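Local coordinates for protein quinoline 2-oxidoreductase large subunit (PDB 1T3Q) that hydroxylates quinoline at carbon 2 as the molybdenum-bearing large subunit of a xanthine dehydrogenase family enzyme, holding a molybdopterin cytosine dinucleotide cofactor, at residues G185-Q190 with E383-R388; K454-G459 with I645-A650; G688-E693 with E769-T774. All blocks are in the same frame, centred on the assembly; numbering follows the deposited sequence.

The three contacts follow one another along the chain, each closing before the next opens, yet they lie together on one side of the subunit, with centres 15 to 19 Å apart. Interaction 1 and interaction 3 reach the same mixed sheet, in which strands 185-193 and 770-771 run side by side, and a salt bridge from Arg388 to Glu769 ties them directly. Interaction 2 belongs to a separate four-stranded sheet and meets interaction 1 where Asp387 packs on Gly459. Helix 744-761 touches all three. Parts of the two molybdopterin cofactor-binding regions are thus joined into one body, and interaction 3 carries it to the medium and small subunits.

Interaction 1 of 3, residues G185-Q190 with E383-R388; sequences GVVRGQ and ETLIDR
Val187 and Leu385 pass each other in opposite directions where strand 185-193 lies against helix 375-393, the axes of the two segments coming within 8.4 Å of each other. The valine divides its work between its methyls. CG2, placed between the backbone N and the carbonyl carbon (chi1 of CG1 -72°), meets Leu385 CB at 3.9 Å, while CG1 lies alongside the aliphatic stem of Arg388, 4.0 Å from its CG. Leu385 in turn lays CD2 against the strand backbone, 3.8 Å from Arg188 C, and the same methyl sits over one face of the Arg388 guanidinium, displaced toward its rim. Arg388 starts with CG anti to the backbone N (chi1 -171°) and bends at chi3, which turns the guanidinium back to the strand. There NH2 gives a short but poorly angled, weak hydrogen bond to Arg188 O (2.8 Å), in the guanidinium plane, and a second bond to a water that also accepts from Arg188 N. NH1 is engaged by Glu769. Replacing Arg388 with a leucine would probably leave the Glu769 carboxylate without this charged mate and the water without one of its donors. Leu385 also packs on Met302 of the neighbouring strand 298-306. The whole is typical of a helix packed on one face of a mixed sheet, its segment running roughly antiparallel to the strand, here within the molybdopterin cofactor-binding region.

Interaction 2 of 3, residues K454-G459 with I645-A650; sequences KYLGLG and IVEIDA
Lys454 reaches across to Glu647 and Asp649 of the neighbouring strand, and each step of its length has a partner. CB lies 4.0 Å from Glu647 CG, and CG faces the carboxylate carbon of the same glutamate. The chain bends at chi2 (-71°), which folds it over the partner strand; CD is then 3.7 Å from Glu647 OE2, and CE approaches Asp649 OD1. NZ at the tip makes a salt bridge to Asp649 OD1 at 2.7 Å, arriving on the anti side of the carboxylate and 15° out of its plane. Its ion pair with Glu647 OE2 is long; that oxygen also forms a salt bridge with Arg656. Underneath this network runs an antiparallel ladder, the edge pairing of the four-stranded sheet in which strand 454-467 is outermost within this chain and strand 636-649 its neighbour. Tyr455 and Ile648 form a hydrogen-bonded pair, the bond from Tyr455 N to Ile648 O being almost straight (178°); Gly457 and Val646 form the next such pair. On the face opposite Lys454, Ala650 CB sits over the Tyr455 ring in a CH-pi contact, 3.5 Å from CZ, while His763 meets this ring edge-to-face. Back on the lysine's face, Leu456 CD1 touches Glu647 CB at 3.6 Å, and Ile645 CG1 rests 3.9 Å from Leu458 CD1, with Phe442 of helix 439-450 packed against both Ile645 and Leu458.

Interaction 3 of 3, residues G688-E693 with E769-T774; sequences GQTLLE and ETVPIT
Val771 CB approaches Gln689 O at 3.9 Å, the first touch as segment 769-774 passes the C-terminal part of helix 672-692, where the helix widens into a pi-type turn. Gly688 O there accepts from both Leu692 N and Glu693 N, which arrive from opposite faces of its plane. Val771 still belongs to the short strand beside 185-193, and helix 744-761 packs on it through Val754. A cis peptide bond then leads into Pro772, whose ring packs against backbone carbonyl oxygens: CB lies 3.5 Å from Gln689 O and CG 3.4 Å from Glu693 O. The Glu693 carboxylate is held by Arg143 of the small subunit, while Leu691 O accepts from Arg185 of the medium subunit, so this helix end lies at a junction of three chains. Ile773 follows, its CB 4.1 Å from Leu691 CD2 as the two side chains cross obliquely. What joins the two backbones is one hydrogen bond: Ile773 N donates its N-H to Thr690 O at 2.7 Å, nearly straight at 179°, yet from a position 35° above the carbonyl plane. Thr774 comes last as the N-cap of helix 775-783, its OG1 accepting from Arg777 N.

Interaction 1 of 3, residues G185-Q190 with E383-R388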
loop_
_atom_site.group_PDB
_atom_site.type_symbol
_atom_site.label_atom_id
_atom_site.label_comp_id
_atom_site.label_asym_id
_atom_site.label_seq_id
_atom_site.Cartn_x
_atom_site.Cartn_y
_atom_site.Cartn_z
ATOM N N GLY B 185 -43.886 30.941 -39.470
ATOM C CA GLY B 185 -42.479 30.742 -39.743
ATOM C C GLY B 185 -41.976 29.343 -39.475
ATOM O O GLY B 185 -42.548 28.585 -38.687
ATOM N N VAL B 186 -40.883 29.003 -40.148
ATOM C CA VAL B 186 -40.258 27.703 -39.993
ATOM C C VAL B 186 -38.757 27.830 -40.216
ATOM O O VAL B 186 -38.314 28.591 -41.073
ATOM C CB VAL B 186 -40.799 26.681 -41.028
ATOM C CG1 VAL B 186 -39.967 25.409 -40.986
ATOM C CG2 VAL B 186 -42.266 26.366 -40.749
ATOM N N VAL B 187 -37.985 27.100 -39.419
ATOM C CA VAL B 187 -36.536 27.055 -39.565
ATOM C C VAL B 187 -36.189 25.589 -39.411
ATOM O O VAL B 187 -36.753 24.901 -38.555
ATOM C CB VAL B 187 -35.782 27.874 -38.484
ATOM C CG1 VAL B 187 -35.968 29.360 -38.743
ATOM C CG2 VAL B 187 -36.260 27.493 -37.089
ATOM N N ARG B 188 -35.278 25.104 -40.246
ATOM C CA ARG B 188 -34.883 23.706 -40.196
ATOM C C ARG B 188 -33.390 23.580 -40.435
ATOM O O ARG B 188 -32.767 24.449 -41.043
ATOM C CB ARG B 188 -35.635 22.906 -41.267
ATOM C CG ARG B 188 -37.094 23.315 -41.410
ATOM C CD ARG B 188 -37.882 22.420 -42.363
ATOM N NE ARG B 188 -38.566 21.341 -41.654
ATOM C CZ ARG B 188 -39.774 20.885 -41.971
ATOM N NH1 ARG B 188 -40.442 21.412 -42.991
ATOM N NH2 ARG B 188 -40.323 19.909 -41.259
ATOM N N GLY B 189 -32.821 22.493 -39.944
ATOM C CA GLY B 189 -31.407 22.273 -40.135
ATOM C C GLY B 189 -31.052 20.811 -40.021
ATOM O O GLY B 189 -31.724 20.037 -39.334
ATOM N N GLN B 190 -30.000 20.426 -40.727
ATOM C CA GLN B 190 -29.517 19.061 -40.668
ATOM C C GLN B 190 -28.171 19.187 -39.969
ATOM O O GLN B 190 -27.122 19.319 -40.604
ATOM C CB GLN B 190 -29.384 18.486 -42.077
ATOM C CG GLN B 190 -30.702 18.534 -42.846
ATOM C CD GLN B 190 -30.653 17.766 -44.148
ATOM O OE1 GLN B 190 -29.738 17.944 -44.952
ATOM N NE2 GLN B 190 -31.647 16.910 -44.369
ATOM N N GLU B 383 -30.707 25.720 -30.140
ATOM C CA GLU B 383 -30.323 27.102 -29.884
ATOM C C GLU B 383 -29.949 27.827 -31.171
ATOM O O GLU B 383 -30.226 29.016 -31.320
ATOM C CB GLU B 383 -29.172 27.162 -28.879
ATOM C CG GLU B 383 -29.530 26.615 -27.490
ATOM C CD GLU B 383 -30.688 27.366 -26.835
ATOM O OE1 GLU B 383 -31.762 26.759 -26.619
ATOM O OE2 GLU B 383 -30.525 28.569 -26.533
ATOM N N THR B 384 -29.330 27.113 -32.105
ATOM C CA THR B 384 -28.953 27.717 -33.376
ATOM C C THR B 384 -30.202 28.056 -34.192
ATOM O O THR B 384 -30.270 29.103 -34.832
ATOM C CB THR B 384 -28.031 26.777 -34.191
ATOM O OG1 THR B 384 -26.768 26.656 -33.522
ATOM C CG2 THR B 384 -27.796 27.326 -35.593
ATOM N N LEU B 385 -31.192 27.171 -34.164
ATOM C CA LEU B 385 -32.434 27.409 -34.897
ATOM C C LEU B 385 -33.242 28.519 -34.233
ATOM O O LEU B 385 -33.903 29.305 -34.907
ATOM C CB LEU B 385 -33.265 26.126 -34.964
ATOM C CG LEU B 385 -32.691 25.020 -35.853
ATOM C CD1 LEU B 385 -33.613 23.801 -35.824
ATOM C CD2 LEU B 385 -32.550 25.534 -37.277
ATOM N N ILE B 386 -33.183 28.584 -32.907
ATOM C CA ILE B 386 -33.899 29.619 -32.170
ATOM C C ILE B 386 -33.351 30.996 -32.554
ATOM O O ILE B 386 -34.117 31.945 -32.759
ATOM C CB ILE B 386 -33.775 29.393 -30.647
ATOM C CG1 ILE B 386 -34.615 28.174 -30.248
ATOM C CG2 ILE B 386 -34.203 30.644 -29.887
ATOM C CD1 ILE B 386 -34.551 27.816 -28.771
ATOM N N ASP B 387 -32.028 31.104 -32.657
ATOM C CA ASP B 387 -31.394 32.363 -33.041
ATOM C C ASP B 387 -31.774 32.719 -34.473
ATOM O O ASP B 387 -31.967 33.890 -34.802
ATOM C CB ASP B 387 -29.863 32.264 -32.955
ATOM C CG ASP B 387 -29.321 32.596 -31.569
ATOM O OD1 ASP B 387 -28.082 32.739 -31.437
ATOM O OD2 ASP B 387 -30.113 32.716 -30.614
ATOM N N ARG B 388 -31.865 31.706 -35.328
ATOM C CA ARG B 388 -32.219 31.918 -36.725
ATOM C C ARG B 388 -33.660 32.405 -36.831
ATOM O O ARG B 388 -33.976 33.259 -37.660
ATOM C CB ARG B 388 -32.063 30.620 -37.517
ATOM C CG ARG B 388 -32.204 30.792 -39.020
ATOM C CD ARG B 388 -32.048 29.461 -39.735
ATOM N NE ARG B 388 -30.756 28.839 -39.450
ATOM C CZ ARG B 388 -30.452 27.582 -39.752
ATOM N NH1 ARG B 388 -29.253 27.101 -39.456
ATOM N NH2 ARG B 388 -31.349 26.800 -40.342
HETATM O O HOH W 1 -33.924 27.360 -41.631
#

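Interaction 2 of 3, residues K454-G459 with I645-A650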
loop_
_atom_site.group_PDB
_atom_site.type_symbol
_atom_site.label_atom_id
_atom_site.label_comp_id
_atom_site.label_asym_id
_atom_site.label_seq_id
_atom_site.Cartn_x
_atom_site.Cartn_y
_atom_site.Cartn_z
ATOM N N LYS B 454 -13.657 41.686 -40.993
ATOM C CA LYS B 454 -13.865 40.725 -39.913
ATOM C C LYS B 454 -15.358 40.514 -39.689
ATOM O O LYS B 454 -16.128 41.473 -39.630
ATOM C CB LYS B 454 -13.235 41.239 -38.617
ATOM C CG LYS B 454 -11.742 41.534 -38.699
ATOM C CD LYS B 454 -10.923 40.261 -38.798
ATOM C CE LYS B 454 -9.436 40.564 -38.669
ATOM N NZ LYS B 454 -8.630 39.317 -38.603
ATOM N N TYR B 455 -15.764 39.256 -39.565
ATOM C CA TYR B 455 -17.164 38.920 -39.333
ATOM C C TYR B 455 -17.343 38.623 -37.845
ATOM O O TYR B 455 -16.862 37.608 -37.348
ATOM C CB TYR B 455 -17.548 37.689 -40.155
ATOM C CG TYR B 455 -17.396 37.862 -41.653
ATOM C CD1 TYR B 455 -17.062 36.779 -42.464
ATOM C CD2 TYR B 455 -17.613 39.098 -42.261
ATOM C CE1 TYR B 455 -16.950 36.922 -43.849
ATOM C CE2 TYR B 455 -17.506 39.253 -43.639
ATOM C CZ TYR B 455 -17.174 38.161 -44.428
ATOM O OH TYR B 455 -17.072 38.314 -45.792
ATOM N N LEU B 456 -18.028 39.511 -37.133
ATOM C CA LEU B 456 -18.239 39.321 -35.705
ATOM C C LEU B 456 -19.633 38.747 -35.483
ATOM O O LEU B 456 -20.588 39.156 -36.140
ATOM C CB LEU B 456 -18.095 40.660 -34.978
ATOM C CG LEU B 456 -17.623 40.617 -33.524
ATOM C CD1 LEU B 456 -16.199 40.064 -33.459
ATOM C CD2 LEU B 456 -17.671 42.023 -32.939
ATOM N N GLY B 457 -19.747 37.797 -34.561
ATOM C CA GLY B 457 -21.039 37.189 -34.298
ATOM C C GLY B 457 -21.279 36.887 -32.832
ATOM O O GLY B 457 -20.359 36.522 -32.103
ATOM N N LEU B 458 -22.527 37.054 -32.403
ATOM C CA LEU B 458 -22.924 36.788 -31.032
ATOM C C LEU B 458 -23.781 35.534 -31.028
ATOM O O LEU B 458 -24.694 35.406 -31.839
ATOM C CB LEU B 458 -23.748 37.955 -30.479
ATOM C CG LEU B 458 -24.414 37.708 -29.120
ATOM C CD1 LEU B 458 -23.353 37.561 -28.043
ATOM C CD2 LEU B 458 -25.347 38.867 -28.788
ATOM N N GLY B 459 -23.483 34.614 -30.118
ATOM C CA GLY B 459 -24.254 33.389 -30.030
ATOM C C GLY B 459 -24.818 33.232 -28.634
ATOM O O GLY B 459 -24.122 33.484 -27.650
ATOM N N ILE B 645 -18.832 35.408 -28.305
ATOM C CA ILE B 645 -18.613 36.346 -29.388
ATOM C C ILE B 645 -17.417 35.799 -30.153
ATOM O O ILE B 645 -16.370 35.528 -29.567
ATOM C CB ILE B 645 -18.293 37.763 -28.875
ATOM C CG1 ILE B 645 -19.539 38.366 -28.215
ATOM C CG2 ILE B 645 -17.833 38.640 -30.034
ATOM C CD1 ILE B 645 -19.339 39.769 -27.660
ATOM N N VAL B 646 -17.593 35.605 -31.456
ATOM C CA VAL B 646 -16.528 35.081 -32.294
ATOM C C VAL B 646 -16.214 36.065 -33.405
ATOM O O VAL B 646 -17.080 36.825 -33.844
ATOM C CB VAL B 646 -16.907 33.725 -32.950
ATOM C CG1 VAL B 646 -17.256 32.702 -31.881
ATOM C CG2 VAL B 646 -18.058 33.916 -33.920
ATOM N N GLU B 647 -14.962 36.054 -33.842
ATOM C CA GLU B 647 -14.522 36.922 -34.921
ATOM C C GLU B 647 -13.941 36.035 -36.009
ATOM O O GLU B 647 -13.042 35.237 -35.750
ATOM C CB GLU B 647 -13.446 37.896 -34.434
ATOM C CG GLU B 647 -12.794 38.680 -35.565
ATOM C CD GLU B 647 -11.582 39.470 -35.106
ATOM O OE1 GLU B 647 -11.763 40.528 -34.472
ATOM O OE2 GLU B 647 -10.446 39.022 -35.375
ATOM N N ILE B 648 -14.465 36.173 -37.221
ATOM C CA ILE B 648 -13.997 35.388 -38.352
ATOM C C ILE B 648 -13.334 36.308 -39.375
ATOM O O ILE B 648 -13.914 37.313 -39.772
ATOM C CB ILE B 648 -15.167 34.664 -39.044
ATOM C CG1 ILE B 648 -15.864 33.729 -38.053
ATOM C CG2 ILE B 648 -14.658 33.891 -40.248
ATOM C CD1 ILE B 648 -17.135 33.106 -38.601
ATOM N N ASP B 649 -12.118 35.965 -39.791
ATOM C CA ASP B 649 -11.397 36.764 -40.781
ATOM C C ASP B 649 -11.989 36.451 -42.155
ATOM O O ASP B 649 -12.009 35.297 -42.573
ATOM C CB ASP B 649 -9.909 36.405 -40.771
ATOM C CG ASP B 649 -9.083 37.333 -41.635
ATOM O OD1 ASP B 649 -8.765 38.447 -41.176
ATOM O OD2 ASP B 649 -8.761 36.956 -42.779
ATOM N N ALA B 650 -12.466 37.475 -42.855
ATOM C CA ALA B 650 -13.076 37.278 -44.171
ATOM C C ALA B 650 -12.139 36.713 -45.236
ATOM O O ALA B 650 -12.592 36.093 -46.196
ATOM C CB ALA B 650 -13.682 38.590 -44.664
#

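Interaction 3 of 3, residues G688-E693 with E769-T774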
loop_
_atom_site.group_PDB
_atom_site.type_symbol
_atom_site.label_atom_id
_atom_site.label_comp_id
_atom_site.label_asym_id
_atom_site.label_seq_id
_atom_site.Cartn_x
_atom_site.Cartn_y
_atom_site.Cartn_z
ATOM N N GLY B 688 -13.166 23.666 -28.050
ATOM C CA GLY B 688 -12.442 22.611 -28.734
ATOM C C GLY B 688 -13.388 21.852 -29.652
ATOM O O GLY B 688 -13.147 21.742 -30.854
ATOM N N GLN B 689 -14.487 21.350 -29.098
ATOM C CA GLN B 689 -15.452 20.594 -29.905
ATOM C C GLN B 689 -16.009 21.380 -31.086
ATOM O O GLN B 689 -16.143 20.848 -32.191
ATOM C CB GLN B 689 -16.638 20.120 -29.055
ATOM C CG GLN B 689 -17.632 19.269 -29.864
ATOM C CD GLN B 689 -18.971 19.063 -29.178
ATOM O OE1 GLN B 689 -19.794 18.258 -29.630
ATOM N NE2 GLN B 689 -19.206 19.798 -28.095
ATOM N N THR B 690 -16.328 22.650 -30.867
ATOM C CA THR B 690 -16.919 23.450 -31.928
ATOM C C THR B 690 -16.003 24.055 -32.982
ATOM O O THR B 690 -16.453 24.325 -34.093
ATOM C CB THR B 690 -17.788 24.593 -31.340
ATOM O OG1 THR B 690 -16.988 25.423 -30.486
ATOM C CG2 THR B 690 -18.949 24.011 -30.544
ATOM N N LEU B 691 -14.727 24.261 -32.666
ATOM C CA LEU B 691 -13.832 24.879 -33.639
ATOM C C LEU B 691 -12.559 24.130 -33.991
ATOM O O LEU B 691 -11.930 24.450 -35.000
ATOM C CB LEU B 691 -13.420 26.276 -33.155
ATOM C CG LEU B 691 -14.508 27.312 -32.876
ATOM C CD1 LEU B 691 -13.876 28.571 -32.287
ATOM C CD2 LEU B 691 -15.254 27.634 -34.159
ATOM N N LEU B 692 -12.192 23.129 -33.196
ATOM C CA LEU B 692 -10.924 22.432 -33.412
ATOM C C LEU B 692 -10.865 20.912 -33.460
ATOM O O LEU B 692 -10.154 20.341 -34.289
ATOM C CB LEU B 692 -9.945 22.871 -32.323
ATOM C CG LEU B 692 -9.621 24.359 -32.222
ATOM C CD1 LEU B 692 -9.042 24.670 -30.850
ATOM C CD2 LEU B 692 -8.650 24.726 -33.332
ATOM N N GLU B 693 -11.583 20.263 -32.548
ATOM C CA GLU B 693 -11.538 18.813 -32.417
ATOM C C GLU B 693 -12.407 17.919 -33.285
ATOM O O GLU B 693 -13.599 18.165 -33.472
ATOM C CB GLU B 693 -11.810 18.434 -30.960
ATOM C CG GLU B 693 -10.991 19.211 -29.953
ATOM C CD GLU B 693 -11.391 18.919 -28.525
ATOM O OE1 GLU B 693 -11.185 19.806 -27.669
ATOM O OE2 GLU B 693 -11.903 17.807 -28.250
ATOM N N GLU B 769 -23.939 24.046 -39.957
ATOM C CA GLU B 769 -24.593 23.157 -39.018
ATOM C C GLU B 769 -23.787 21.927 -38.636
ATOM O O GLU B 769 -24.301 21.005 -37.997
ATOM C CB GLU B 769 -25.969 22.781 -39.591
ATOM C CG GLU B 769 -26.878 24.014 -39.742
ATOM C CD GLU B 769 -28.094 23.781 -40.627
ATOM O OE1 GLU B 769 -28.992 24.653 -40.646
ATOM O OE2 GLU B 769 -28.149 22.736 -41.310
ATOM N N THR B 770 -22.512 21.924 -39.008
ATOM C CA THR B 770 -21.632 20.808 -38.682
ATOM C C THR B 770 -20.461 21.272 -37.818
ATOM O O THR B 770 -19.870 22.316 -38.087
ATOM C CB THR B 770 -21.041 20.169 -39.958
ATOM O OG1 THR B 770 -22.103 19.722 -40.807
ATOM C CG2 THR B 770 -20.156 18.989 -39.602
ATOM N N VAL B 771 -20.148 20.518 -36.767
ATOM C CA VAL B 771 -18.993 20.842 -35.934
ATOM C C VAL B 771 -17.996 19.698 -36.113
ATOM O O VAL B 771 -18.387 18.552 -36.354
ATOM C CB VAL B 771 -19.342 20.986 -34.426
ATOM C CG1 VAL B 771 -20.248 22.196 -34.215
ATOM C CG2 VAL B 771 -19.992 19.715 -33.902
ATOM N N PRO B 772 -16.692 19.992 -36.004
ATOM C CA PRO B 772 -16.134 21.319 -35.722
ATOM C C PRO B 772 -16.235 22.268 -36.916
ATOM O O PRO B 772 -16.221 21.835 -38.067
ATOM C CB PRO B 772 -14.688 21.003 -35.363
ATOM C CG PRO B 772 -14.375 19.877 -36.313
ATOM C CD PRO B 772 -15.617 19.001 -36.203
ATOM N N ILE B 773 -16.342 23.560 -36.632
ATOM C CA ILE B 773 -16.419 24.572 -37.677
ATOM C C ILE B 773 -14.983 24.975 -37.983
ATOM O O ILE B 773 -14.401 25.832 -37.316
ATOM C CB ILE B 773 -17.214 25.790 -37.196
ATOM C CG1 ILE B 773 -18.626 25.344 -36.799
ATOM C CG2 ILE B 773 -17.252 26.849 -38.287
ATOM C CD1 ILE B 773 -19.484 26.439 -36.187
ATOM N N THR B 774 -14.424 24.326 -38.995
ATOM C CA THR B 774 -13.047 24.529 -39.418
ATOM C C THR B 774 -12.934 25.576 -40.519
ATOM O O THR B 774 -13.934 25.989 -41.095
ATOM C CB THR B 774 -12.491 23.213 -39.963
ATOM O OG1 THR B 774 -13.238 22.846 -41.131
ATOM C CG2 THR B 774 -12.634 22.099 -38.932
#